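ATP-dependent Clp protease adapter protein ClpS 2 (Agrobacterium tumefaciens, PDB 4YJM) probably modulates the specificity of ClpAP-mediated protein degradation as an N-degron adaptor that binds the N-terminal domain of the chaperone ClpA. Local coordinates at residues 23-34 / 93-102. Numbering follows the deposited sequence.
Sequences LYKVMLLNDDYT and FPLMFTTEPE
Leu28 lays its CD1 methyl over one face of the Phe97 ring, 3.9 Å from the ring centroid and displaced toward the rim. Its CG stands anti to the backbone N (chi1 168°), which carries the branch toward Phe97 and Leu95; CD1 also meets Leu95 CD1 at 3.7 Å, while Leu95 CD2 lies at the ring's edge, in its plane. Farther along the same side of the sheet, Pro101 CA sits above the Tyr24 ring, 14° off its normal. On the other side of the sheet Lys25 bends at chi3 (-71°), and NZ meets Glu100 OE2 from above the carboxylate plane, 2.6 Å away, in a salt bridge. The Leu29 and Met96 side chains lie side by side, pointing the same way, with Leu29 CD1 3.6 Å from Met96 CG. Strand 23-29 is the middle of the three-stranded antiparallel sheet of the ClpS fold, between 97-101 and 66-73; helices 36-47 and 74-91 cover Val26 and Phe97, and helix 51-64 meets Leu28. Paired backbone bonds join Lys25 with Glu100 and Met27 with Thr98. Asp31 shapes an Asx turn: OD1 accepts from Tyr33 N by its anti lone pair and from Thr34 N at 2.6 Å, and OD2 takes the Thr34 hydroxyl. A water donates to Asp31 OD2 and Leu29 O and accepts from Met96 N.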
loop_
_atom_site.group_PDB
_atom_site.type_symbol
_atom_site.label_atom_id
_atom_site.label_comp_id
_atom_site.label_asym_id
_atom_site.label_seq_id
_atom_site.Cartn_x
_atom_site.Cartn_y
_atom_site.Cartn_z
ATOM N N LEU A 23 -8.651 0.058 -14.174
ATOM C CA LEU A 23 -7.519 -0.087 -13.272
ATOM C C LEU A 23 -7.899 0.281 -11.852
ATOM O O LEU A 23 -8.876 1.020 -11.629
ATOM C CB LEU A 23 -6.349 0.777 -13.748
ATOM C CG LEU A 23 -5.816 0.459 -15.148
ATOM C CD1 LEU A 23 -4.581 1.313 -15.372
ATOM C CD2 LEU A 23 -5.468 -0.995 -15.296
ATOM N N TYR A 24 -7.151 -0.271 -10.896
ATOM C CA TYR A 24 -7.422 -0.129 -9.468
ATOM C C TYR A 24 -6.219 0.469 -8.751
ATOM O O TYR A 24 -5.072 0.060 -8.956
ATOM C CB TYR A 24 -7.794 -1.483 -8.839
ATOM C CG TYR A 24 -9.239 -1.832 -9.039
ATOM C CD1 TYR A 24 -9.749 -2.067 -10.307
ATOM C CD2 TYR A 24 -10.120 -1.893 -7.963
ATOM C CE1 TYR A 24 -11.101 -2.338 -10.512
ATOM C CE2 TYR A 24 -11.476 -2.189 -8.154
ATOM C CZ TYR A 24 -11.951 -2.426 -9.446
ATOM O OH TYR A 24 -13.290 -2.720 -9.677
ATOM N N LYS A 25 -6.491 1.467 -7.933
ATOM C CA LYS A 25 -5.468 2.041 -7.062
ATOM C C LYS A 25 -5.204 1.086 -5.914
ATOM O O LYS A 25 -6.141 0.525 -5.348
ATOM C CB LYS A 25 -5.933 3.384 -6.506
ATOM C CG LYS A 25 -6.273 4.411 -7.553
ATOM C CD LYS A 25 -6.706 5.746 -6.954
ATOM C CE LYS A 25 -8.047 5.638 -6.328
ATOM N NZ LYS A 25 -8.648 6.967 -6.010
ATOM N N VAL A 26 -3.945 0.889 -5.574
ATOM C CA VAL A 26 -3.606 0.304 -4.280
ATOM C C VAL A 26 -3.288 1.452 -3.319
ATOM O O VAL A 26 -2.417 2.270 -3.614
ATOM C CB VAL A 26 -2.394 -0.662 -4.395
ATOM C CG1 VAL A 26 -2.036 -1.230 -3.029
ATOM C CG2 VAL A 26 -2.704 -1.764 -5.389
ATOM N N MET A 27 -3.990 1.491 -2.195
ATOM C CA MET A 27 -3.898 2.557 -1.193
ATOM C C MET A 27 -3.227 2.018 0.046
ATOM O O MET A 27 -3.607 0.981 0.531
ATOM C CB MET A 27 -5.292 3.094 -0.772
ATOM C CG MET A 27 -6.238 3.482 -1.916
ATOM S SD MET A 27 -5.524 4.795 -2.868
ATOM C CE MET A 27 -5.756 6.206 -1.753
ATOM N N LEU A 28 -2.257 2.747 0.566
ATOM C CA LEU A 28 -1.788 2.583 1.943
ATOM C C LEU A 28 -2.615 3.438 2.905
ATOM O O LEU A 28 -2.776 4.658 2.687
ATOM C CB LEU A 28 -0.310 2.985 2.028
ATOM C CG LEU A 28 0.219 3.140 3.460
ATOM C CD1 LEU A 28 0.350 1.764 4.126
ATOM C CD2 LEU A 28 1.531 3.897 3.469
ATOM N N LEU A 29 -3.088 2.841 4.007
ATOM C CA LEU A 29 -3.837 3.574 5.034
ATOM C C LEU A 29 -2.952 3.986 6.200
ATOM O O LEU A 29 -2.044 3.261 6.579
ATOM C CB LEU A 29 -5.007 2.748 5.596
ATOM C CG LEU A 29 -6.005 2.148 4.605
ATOM C CD1 LEU A 29 -7.187 1.560 5.399
ATOM C CD2 LEU A 29 -6.509 3.192 3.617
ATOM N N ASN A 30 -3.227 5.146 6.763
ATOM C CA ASN A 30 -2.513 5.601 7.945
ATOM C C ASN A 30 -2.867 4.751 9.142
ATOM O O ASN A 30 -3.988 4.260 9.236
ATOM C CB ASN A 30 -2.834 7.066 8.238
ATOM C CG ASN A 30 -2.109 7.596 9.476
ATOM O OD1 ASN A 30 -0.879 7.658 9.512
ATOM N ND2 ASN A 30 -2.877 8.001 10.487
ATOM N N ASP A 31 -1.899 4.554 10.036
ATOM C CA ASP A 31 -2.204 4.106 11.397
ATOM C C ASP A 31 -1.159 4.593 12.384
ATOM O O ASP A 31 -0.075 5.068 11.986
ATOM C CB ASP A 31 -2.329 2.580 11.472
ATOM C CG ASP A 31 -0.979 1.848 11.334
ATOM O OD1 ASP A 31 -0.117 1.987 12.213
ATOM O OD2 ASP A 31 -0.801 1.118 10.343
ATOM N N ASP A 32 -1.485 4.414 13.658
ATOM C CA ASP A 32 -0.669 4.874 14.781
ATOM C C ASP A 32 0.328 3.861 15.317
ATOM O O ASP A 32 1.031 4.167 16.274
ATOM C CB ASP A 32 -1.556 5.257 15.976
ATOM C CG ASP A 32 -2.531 6.361 15.671
ATOM O OD1 ASP A 32 -2.251 7.184 14.780
ATOM O OD2 ASP A 32 -3.576 6.410 16.360
ATOM N N TYR A 33 0.373 2.653 14.755
ATOM C CA TYR A 33 0.974 1.529 15.492
ATOM C C TYR A 33 2.026 0.770 14.703
ATOM O O TYR A 33 2.905 0.144 15.284
ATOM C CB TYR A 33 -0.115 0.553 15.945
ATOM C CG TYR A 33 -0.964 1.119 17.049
ATOM C CD1 TYR A 33 -0.484 1.185 18.352
ATOM C CD2 TYR A 33 -2.235 1.607 16.792
ATOM C CE1 TYR A 33 -1.248 1.717 19.365
ATOM C CE2 TYR A 33 -3.009 2.138 17.803
ATOM C CZ TYR A 33 -2.510 2.191 19.085
ATOM O OH TYR A 33 -3.275 2.722 20.093
ATOM N N THR A 34 1.947 0.819 13.387
ATOM C CA THR A 34 2.920 0.099 12.585
ATOM C C THR A 34 4.193 0.921 12.502
ATOM O O THR A 34 4.145 2.079 12.091
ATOM C CB THR A 34 2.380 -0.189 11.153
ATOM O OG1 THR A 34 1.071 -0.796 11.215
ATOM C CG2 THR A 34 3.339 -1.116 10.413
ATOM N N PHE A 93 0.659 -6.096 13.584
ATOM C CA PHE A 93 0.426 -4.681 13.311
ATOM C C PHE A 93 -0.890 -4.486 12.563
ATOM O O PHE A 93 -1.337 -5.399 11.856
ATOM C CB PHE A 93 1.542 -4.091 12.470
ATOM C CG PHE A 93 2.892 -4.172 13.101
ATOM C CD1 PHE A 93 3.093 -3.813 14.423
ATOM C CD2 PHE A 93 3.969 -4.610 12.358
ATOM C CE1 PHE A 93 4.369 -3.898 14.997
ATOM C CE2 PHE A 93 5.235 -4.685 12.910
ATOM C CZ PHE A 93 5.434 -4.333 14.234
ATOM N N PRO A 94 -1.500 -3.289 12.692
ATOM C CA PRO A 94 -2.756 -2.979 11.997
ATOM C C PRO A 94 -2.560 -2.509 10.556
ATOM O O PRO A 94 -3.545 -2.148 9.924
ATOM C CB PRO A 94 -3.357 -1.864 12.866
ATOM C CG PRO A 94 -2.185 -1.141 13.393
ATOM C CD PRO A 94 -1.125 -2.211 13.633
ATOM N N LEU A 95 -1.321 -2.517 10.059
ATOM C CA LEU A 95 -1.015 -2.111 8.682
ATOM C C LEU A 95 -2.020 -2.637 7.661
ATOM O O LEU A 95 -2.274 -3.839 7.570
ATOM C CB LEU A 95 0.394 -2.600 8.289
ATOM C CG LEU A 95 0.867 -2.232 6.885
ATOM C CD1 LEU A 95 1.009 -0.714 6.750
ATOM C CD2 LEU A 95 2.176 -2.914 6.652
ATOM N N MET A 96 -2.572 -1.727 6.878
ATOM C CA MET A 96 -3.608 -2.049 5.900
ATOM C C MET A 96 -3.415 -1.391 4.544
ATOM O O MET A 96 -3.231 -0.162 4.451
ATOM C CB MET A 96 -4.980 -1.617 6.468
ATOM C CG MET A 96 -6.166 -1.898 5.532
ATOM S SD MET A 96 -6.451 -3.657 5.271
ATOM C CE MET A 96 -6.657 -4.179 6.951
ATOM N N PHE A 97 -3.425 -2.222 3.495
ATOM C CA PHE A 97 -3.486 -1.770 2.111
ATOM C C PHE A 97 -4.845 -2.156 1.531
ATOM O O PHE A 97 -5.328 -3.250 1.804
ATOM C CB PHE A 97 -2.397 -2.372 1.271
ATOM C CG PHE A 97 -1.016 -1.931 1.651
ATOM C CD1 PHE A 97 -0.319 -1.075 0.832
ATOM C CD2 PHE A 97 -0.400 -2.410 2.814
ATOM C CE1 PHE A 97 0.973 -0.679 1.169
ATOM C CE2 PHE A 97 0.884 -2.031 3.142
ATOM C CZ PHE A 97 1.563 -1.173 2.335
ATOM N N THR A 98 -5.456 -1.253 0.759
ATOM C CA THR A 98 -6.785 -1.507 0.183
ATOM C C THR A 98 -6.732 -1.272 -1.326
ATOM O O THR A 98 -5.752 -0.742 -1.832
ATOM C CB THR A 98 -7.867 -0.588 0.804
ATOM O OG1 THR A 98 -7.574 0.769 0.443
ATOM C CG2 THR A 98 -7.855 -0.652 2.298
ATOM N N THR A 99 -7.778 -1.648 -2.057
ATOM C CA THR A 99 -7.888 -1.239 -3.453
ATOM C C THR A 99 -9.136 -0.404 -3.666
ATOM O O THR A 99 -10.120 -0.519 -2.947
ATOM C CB THR A 99 -7.953 -2.435 -4.417
ATOM O OG1 THR A 99 -9.195 -3.125 -4.251
ATOM C CG2 THR A 99 -6.799 -3.411 -4.180
ATOM N N GLU A 100 -9.092 0.444 -4.679
ATOM C CA GLU A 100 -10.274 1.149 -5.095
ATOM C C GLU A 100 -10.175 1.440 -6.566
ATOM O O GLU A 100 -9.103 1.661 -7.116
ATOM C CB GLU A 100 -10.506 2.438 -4.283
ATOM C CG GLU A 100 -9.576 3.538 -4.508
ATOM C CD GLU A 100 -9.880 4.742 -3.594
ATOM O OE1 GLU A 100 -9.928 4.572 -2.352
ATOM O OE2 GLU A 100 -10.079 5.848 -4.144
ATOM N N PRO A 101 -11.327 1.455 -7.217
ATOM C CA PRO A 101 -11.299 1.650 -8.653
ATOM C C PRO A 101 -10.855 3.079 -8.966
ATOM O O PRO A 101 -11.174 3.989 -8.198
ATOM C CB PRO A 101 -12.768 1.384 -9.063
ATOM C CG PRO A 101 -13.568 1.530 -7.827
ATOM C CD PRO A 101 -12.670 1.139 -6.707
ATOM N N GLU A 102 -10.118 3.284 -10.055
ATOM C CA GLU A 102 -9.741 4.656 -10.439
ATOM C C GLU A 102 -10.872 5.326 -11.213
ATOM O O GLU A 102 -12.006 4.840 -11.223
ATOM C CB GLU A 102 -8.426 4.695 -11.252
ATOM C CG GLU A 102 -8.482 4.288 -12.715
ATOM C CD GLU A 102 -7.275 4.806 -13.542
ATOM O OE1 GLU A 102 -6.520 5.698 -13.074
ATOM O OE2 GLU A 102 -7.090 4.313 -14.675
HETATM O O HOH W 1 -8.979 2.784 -15.303
HETATM O O HOH W 2 -2.390 1.076 8.118
#